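Local coordinates for xylanase Y (Bacillus halodurans, PDB 1WU4), which hydrolyses xylooligosaccharides of three or more units, releasing xylose from the reducing end with inversion of the anomeric configuration, at residues A26-Q29 with E30-D34; L364-F367 with A368-L372. The protein carries 1 engineered substitution. One frame throughout, in Å; residues are numbered along the deposited sequence.

Both contacts are single runs of helix, and the two helices lie against each other, with contact centres 12 Å apart. Contact 1 (26-29 with 30-34) faces outward on one side and holds the nickel ion there; contact 2 (364-367 with 368-372) is buried. They meet where R31 NH2 approaches Y365 OH at 2.8 Å, a probable hydrogen bond, where R31 CG packs at 3.4 Å on M369 CE, and where V32 CG2 lies 3.8 Å from M369 CG. The side chain of M369 is about 12 Å from the nickel. The side chain of L364 is about 6 Å from that of E70, the proton donor by similarity, which puts contact 2 closer to the probable active site.

Contact 1: residues A26-Q29 with E30-D34; sequences AEIQ and ERVKD. With NI (nickel (II) ion), chain B.
E27 and E30, three residues apart on helix 25-40, send their carboxylates the same way and hold one nickel ion between them. E30 is the straighter of the two. Its CB sits 3.4 Å from A26 O, over the preceding turn. From there the chain runs out fully extended, with CG anti to the backbone N (chi1 174°), and carries CD away from the helix to 2.9 Å from the nickel. OE1 makes the bond, 1.9 Å to the metal, while OE2 stays back at 3.2 Å, so this carboxylate binds through a single oxygen. E27 takes another route: its chain bends at chi2 and brings OE2 to 2.0 Å from the nickel, with OE1 farther off at 2.8 Å, at most a weak, long contact. The carboxylate planes stand 73° apart. E27 OE2 and E30 OE1 come within 3.0 Å of each other, a separation that the shared positive ion makes tolerable by probably offsetting the repulsion of two negative groups.

This is an i, i+3 pair of metal ligands on one face of an alpha helix, in a family 8 glycoside hydrolase with an (alpha/alpha)6 barrel, and it lies away from the residues that, by similarity, are catalytic. The backbone keeps the two glutamates in step: E30 N donates to A26 O and R31 N to E27 O, and the same i to i+4 pattern continues from V32 N to I28 O and from K33 N to Q29 O.

On the inward side I28 and V32, one turn apart, meet through their CG2 methyls at 4.3 Å, and V32 reaches M369 and L370 of helix 358-372. R31 bends away from the metal; its guanidinium group makes a cation-pi contact with W348 and a hydrogen bond from NH2 to the carbonyl oxygen of that residue.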
loop_
_atom_site.group_PDB
_atom_site.type_symbol
_atom_site.label_atom_id
_atom_site.label_comp_id
_atom_site.label_asym_id
_atom_site.label_seq_id
_atom_site.Cartn_x
_atom_site.Cartn_y
_atom_site.Cartn_z
ATOM N N ALA A 26 -26.758 2.070 3.917
ATOM C CA ALA A 26 -26.898 3.451 3.470
ATOM C C ALA A 26 -25.806 4.357 4.032
ATOM O O ALA A 26 -25.199 5.138 3.294
ATOM C CB ALA A 26 -28.274 3.987 3.860
ATOM N N GLU A 27 -25.555 4.262 5.333
ATOM C CA GLU A 27 -24.532 5.096 5.948
ATOM C C GLU A 27 -23.128 4.713 5.488
ATOM O O GLU A 27 -22.253 5.572 5.374
ATOM C CB GLU A 27 -24.650 5.040 7.473
ATOM C CG GLU A 27 -25.884 5.777 8.004
ATOM C CD GLU A 27 -25.892 7.252 7.621
ATOM O OE1 GLU A 27 -24.943 7.972 7.992
ATOM O OE2 GLU A 27 -26.846 7.696 6.949
ATOM N N ILE A 28 -22.913 3.429 5.216
ATOM C CA ILE A 28 -21.615 2.966 4.738
ATOM C C ILE A 28 -21.381 3.541 3.340
ATOM O O ILE A 28 -20.312 4.085 3.057
ATOM C CB ILE A 28 -21.563 1.424 4.682
ATOM C CG1 ILE A 28 -21.640 0.855 6.099
ATOM C CG2 ILE A 28 -20.275 0.959 4.005
ATOM C CD1 ILE A 28 -21.912 -0.637 6.152
ATOM N N GLN A 29 -22.381 3.425 2.470
ATOM C CA GLN A 29 -22.265 3.955 1.112
ATOM C C GLN A 29 -21.950 5.445 1.158
ATOM O O GLN A 29 -21.077 5.933 0.441
ATOM C CB GLN A 29 -23.569 3.736 0.328
ATOM C CG GLN A 29 -23.677 4.591 -0.938
ATOM C CD GLN A 29 -24.937 4.323 -1.754
ATOM O OE1 GLN A 29 -25.985 3.964 -1.213
ATOM N NE2 GLN A 29 -24.840 4.519 -3.065
ATOM N N GLU A 30 -22.671 6.165 2.007
ATOM C CA GLU A 30 -22.485 7.601 2.150
ATOM C C GLU A 30 -21.087 7.958 2.655
ATOM O O GLU A 30 -20.449 8.880 2.150
ATOM C CB GLU A 30 -23.545 8.154 3.107
ATOM C CG GLU A 30 -23.393 9.621 3.458
ATOM C CD GLU A 30 -24.499 10.109 4.374
ATOM O OE1 GLU A 30 -24.988 9.303 5.195
ATOM O OE2 GLU A 30 -24.867 11.297 4.279
ATOM N N ARG A 31 -20.616 7.215 3.651
ATOM C CA ARG A 31 -19.311 7.465 4.243
ATOM C C ARG A 31 -18.167 7.205 3.264
ATOM O O ARG A 31 -17.203 7.970 3.211
ATOM C CB ARG A 31 -19.154 6.606 5.501
ATOM C CG ARG A 31 -17.909 6.888 6.315
ATOM C CD ARG A 31 -17.822 8.339 6.780
ATOM N NE ARG A 31 -16.665 8.505 7.649
ATOM C CZ ARG A 31 -16.633 8.145 8.928
ATOM N NH1 ARG A 31 -17.706 7.614 9.504
ATOM N NH2 ARG A 31 -15.508 8.265 9.619
ATOM N N VAL A 32 -18.272 6.127 2.493
ATOM C CA VAL A 32 -17.238 5.805 1.516
ATOM C C VAL A 32 -17.175 6.907 0.459
ATOM O O VAL A 32 -16.097 7.403 0.129
ATOM C CB VAL A 32 -17.516 4.453 0.824
ATOM C CG1 VAL A 32 -16.504 4.217 -0.291
ATOM C CG2 VAL A 32 -17.438 3.322 1.843
ATOM N N LYS A 33 -18.334 7.296 -0.065
ATOM C CA LYS A 33 -18.384 8.342 -1.079
ATOM C C LYS A 33 -17.849 9.662 -0.533
ATOM O O LYS A 33 -17.078 10.350 -1.203
ATOM C CB LYS A 33 -19.818 8.534 -1.582
ATOM C CG LYS A 33 -19.957 9.622 -2.643
ATOM C CD LYS A 33 -21.366 9.660 -3.218
ATOM C CE LYS A 33 -21.520 10.781 -4.238
ATOM N NZ LYS A 33 -21.346 12.124 -3.617
ATOM N N ASP A 34 -18.254 10.017 0.685
ATOM C CA ASP A 34 -17.796 11.263 1.287
ATOM C C ASP A 34 -16.280 11.277 1.460
ATOM O O ASP A 34 -15.634 12.300 1.233
ATOM C CB ASP A 34 -18.482 11.495 2.638
ATOM C CG ASP A 34 -19.961 11.819 2.496
ATOM O OD1 ASP A 34 -20.437 11.965 1.349
ATOM O OD2 ASP A 34 -20.648 11.931 3.533
HETATM NI NI NI B . -26.506 9.530 6.347
#

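Contact 2: residues L364-F367 with A368-L372; sequences LYLF and AMLAL
Y365 and M369, one turn apart, lie side by side and point the same way out of helix 358-372. In both, CG is anti to the backbone N, which starts the two side chains off in parallel. M369 then folds at chi2 (63°) and chi3, turning its methyl CE back to the tyrosine. CE comes 3.3 Å from CE2 of the Y365 ring, a tight approach, and lies about 4.0 Å from OH; it meets the ring obliquely. The sulfur is carried along behind the methyl, which does the touching. Y365 OH is hydrogen-bonded to the carbonyl oxygen of T350, tying down the far end of the ring.

The next pair round the helix is set differently. L366 and L370 pass each other at a slant, L366 CD1 touching L370 CG at 4.1 Å. L370 places CG beside its own backbone N (chi1 -69°), and that carbon comes down to 3.3 Å from L366 O. The same carbonyl accepts L370 N at 2.9 Å, one of four successive i to i+4 bonds running from A368 N–L364 O to A371 N–F367 O.

In this (alpha/alpha)6-barrel protein, helix 358-372 is enclosed by its neighbours: Y365, L366 and M369 face helix 25-40, L364, A368 and A371 touch helix 320-329, and L372 rests on helix 17-20.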
loop_
_atom_site.group_PDB
_atom_site.type_symbol
_atom_site.label_atom_id
_atom_site.label_comp_id
_atom_site.label_asym_id
_atom_site.label_seq_id
_atom_site.Cartn_x
_atom_site.Cartn_y
_atom_site.Cartn_z
ATOM N N LEU A 364 -4.198 6.141 3.739
ATOM C CA LEU A 364 -4.445 4.938 4.531
ATOM C C LEU A 364 -5.920 4.867 4.916
ATOM O O LEU A 364 -6.517 3.791 4.946
ATOM C CB LEU A 364 -3.562 4.949 5.789
ATOM C CG LEU A 364 -2.136 4.393 5.662
ATOM C CD1 LEU A 364 -1.461 4.906 4.400
ATOM C CD2 LEU A 364 -1.336 4.770 6.896
ATOM N N TYR A 365 -6.501 6.030 5.192
ATOM C CA TYR A 365 -7.901 6.149 5.575
ATOM C C TYR A 365 -8.814 5.661 4.442
ATOM O O TYR A 365 -9.701 4.837 4.665
ATOM C CB TYR A 365 -8.193 7.615 5.905
ATOM C CG TYR A 365 -9.476 7.884 6.657
ATOM C CD1 TYR A 365 -9.446 8.396 7.956
ATOM C CD2 TYR A 365 -10.718 7.698 6.051
ATOM C CE1 TYR A 365 -10.616 8.726 8.627
ATOM C CE2 TYR A 365 -11.898 8.024 6.715
ATOM C CZ TYR A 365 -11.837 8.540 8.000
ATOM O OH TYR A 365 -12.998 8.903 8.642
ATOM N N LEU A 366 -8.600 6.160 3.224
ATOM C CA LEU A 366 -9.443 5.739 2.111
ATOM C C LEU A 366 -9.290 4.249 1.819
ATOM O O LEU A 366 -10.276 3.572 1.533
ATOM C CB LEU A 366 -9.153 6.563 0.848
ATOM C CG LEU A 366 -9.986 6.189 -0.388
ATOM C CD1 LEU A 366 -11.473 6.241 -0.062
ATOM C CD2 LEU A 366 -9.667 7.136 -1.533
ATOM N N PHE A 367 -8.066 3.731 1.882
ATOM C CA PHE A 367 -7.875 2.305 1.635
ATOM C C PHE A 367 -8.678 1.486 2.649
ATOM O O PHE A 367 -9.327 0.506 2.289
ATOM C CB PHE A 367 -6.396 1.914 1.716
ATOM C CG PHE A 367 -5.606 2.240 0.476
ATOM C CD1 PHE A 367 -6.126 1.991 -0.792
ATOM C CD2 PHE A 367 -4.320 2.755 0.580
ATOM C CE1 PHE A 367 -5.374 2.251 -1.940
ATOM C CE2 PHE A 367 -3.560 3.017 -0.558
ATOM C CZ PHE A 367 -4.088 2.763 -1.819
ATOM N N ALA A 368 -8.640 1.901 3.911
ATOM C CA ALA A 368 -9.377 1.198 4.959
ATOM C C ALA A 368 -10.887 1.315 4.749
ATOM O O ALA A 368 -11.630 0.366 5.006
ATOM C CB ALA A 368 -8.988 1.746 6.321
ATOM N N MET A 369 -11.342 2.472 4.277
ATOM C CA MET A 369 -12.766 2.672 4.032
ATOM C C MET A 369 -13.215 1.743 2.907
ATOM O O MET A 369 -14.297 1.158 2.964
ATOM C CB MET A 369 -13.048 4.125 3.643
ATOM C CG MET A 369 -14.479 4.564 3.912
ATOM S SD MET A 369 -14.887 4.526 5.681
ATOM C CE MET A 369 -14.568 6.208 6.142
ATOM N N LEU A 370 -12.381 1.602 1.882
ATOM C CA LEU A 370 -12.714 0.727 0.768
ATOM C C LEU A 370 -12.700 -0.737 1.209
ATOM O O LEU A 370 -13.644 -1.477 0.946
ATOM C CB LEU A 370 -11.725 0.922 -0.386
ATOM C CG LEU A 370 -11.783 2.262 -1.127
ATOM C CD1 LEU A 370 -10.636 2.346 -2.120
ATOM C CD2 LEU A 370 -13.123 2.403 -1.841
ATOM N N ALA A 371 -11.634 -1.151 1.888
ATOM C CA ALA A 371 -11.519 -2.539 2.325
ATOM C C ALA A 371 -12.583 -2.970 3.332
ATOM O O ALA A 371 -13.175 -4.045 3.199
ATOM C CB ALA A 371 -10.124 -2.792 2.897
ATOM N N LEU A 372 -12.832 -2.140 4.338
ATOM C CA LEU A 372 -13.814 -2.494 5.355
ATOM C C LEU A 372 -15.257 -2.489 4.861
ATOM O O LEU A 372 -16.132 -3.060 5.506
ATOM C CB LEU A 372 -13.667 -1.574 6.566
ATOM C CG LEU A 372 -12.382 -1.803 7.371
ATOM C CD1 LEU A 372 -12.163 -0.649 8.332
ATOM C CD2 LEU A 372 -12.467 -3.127 8.126
#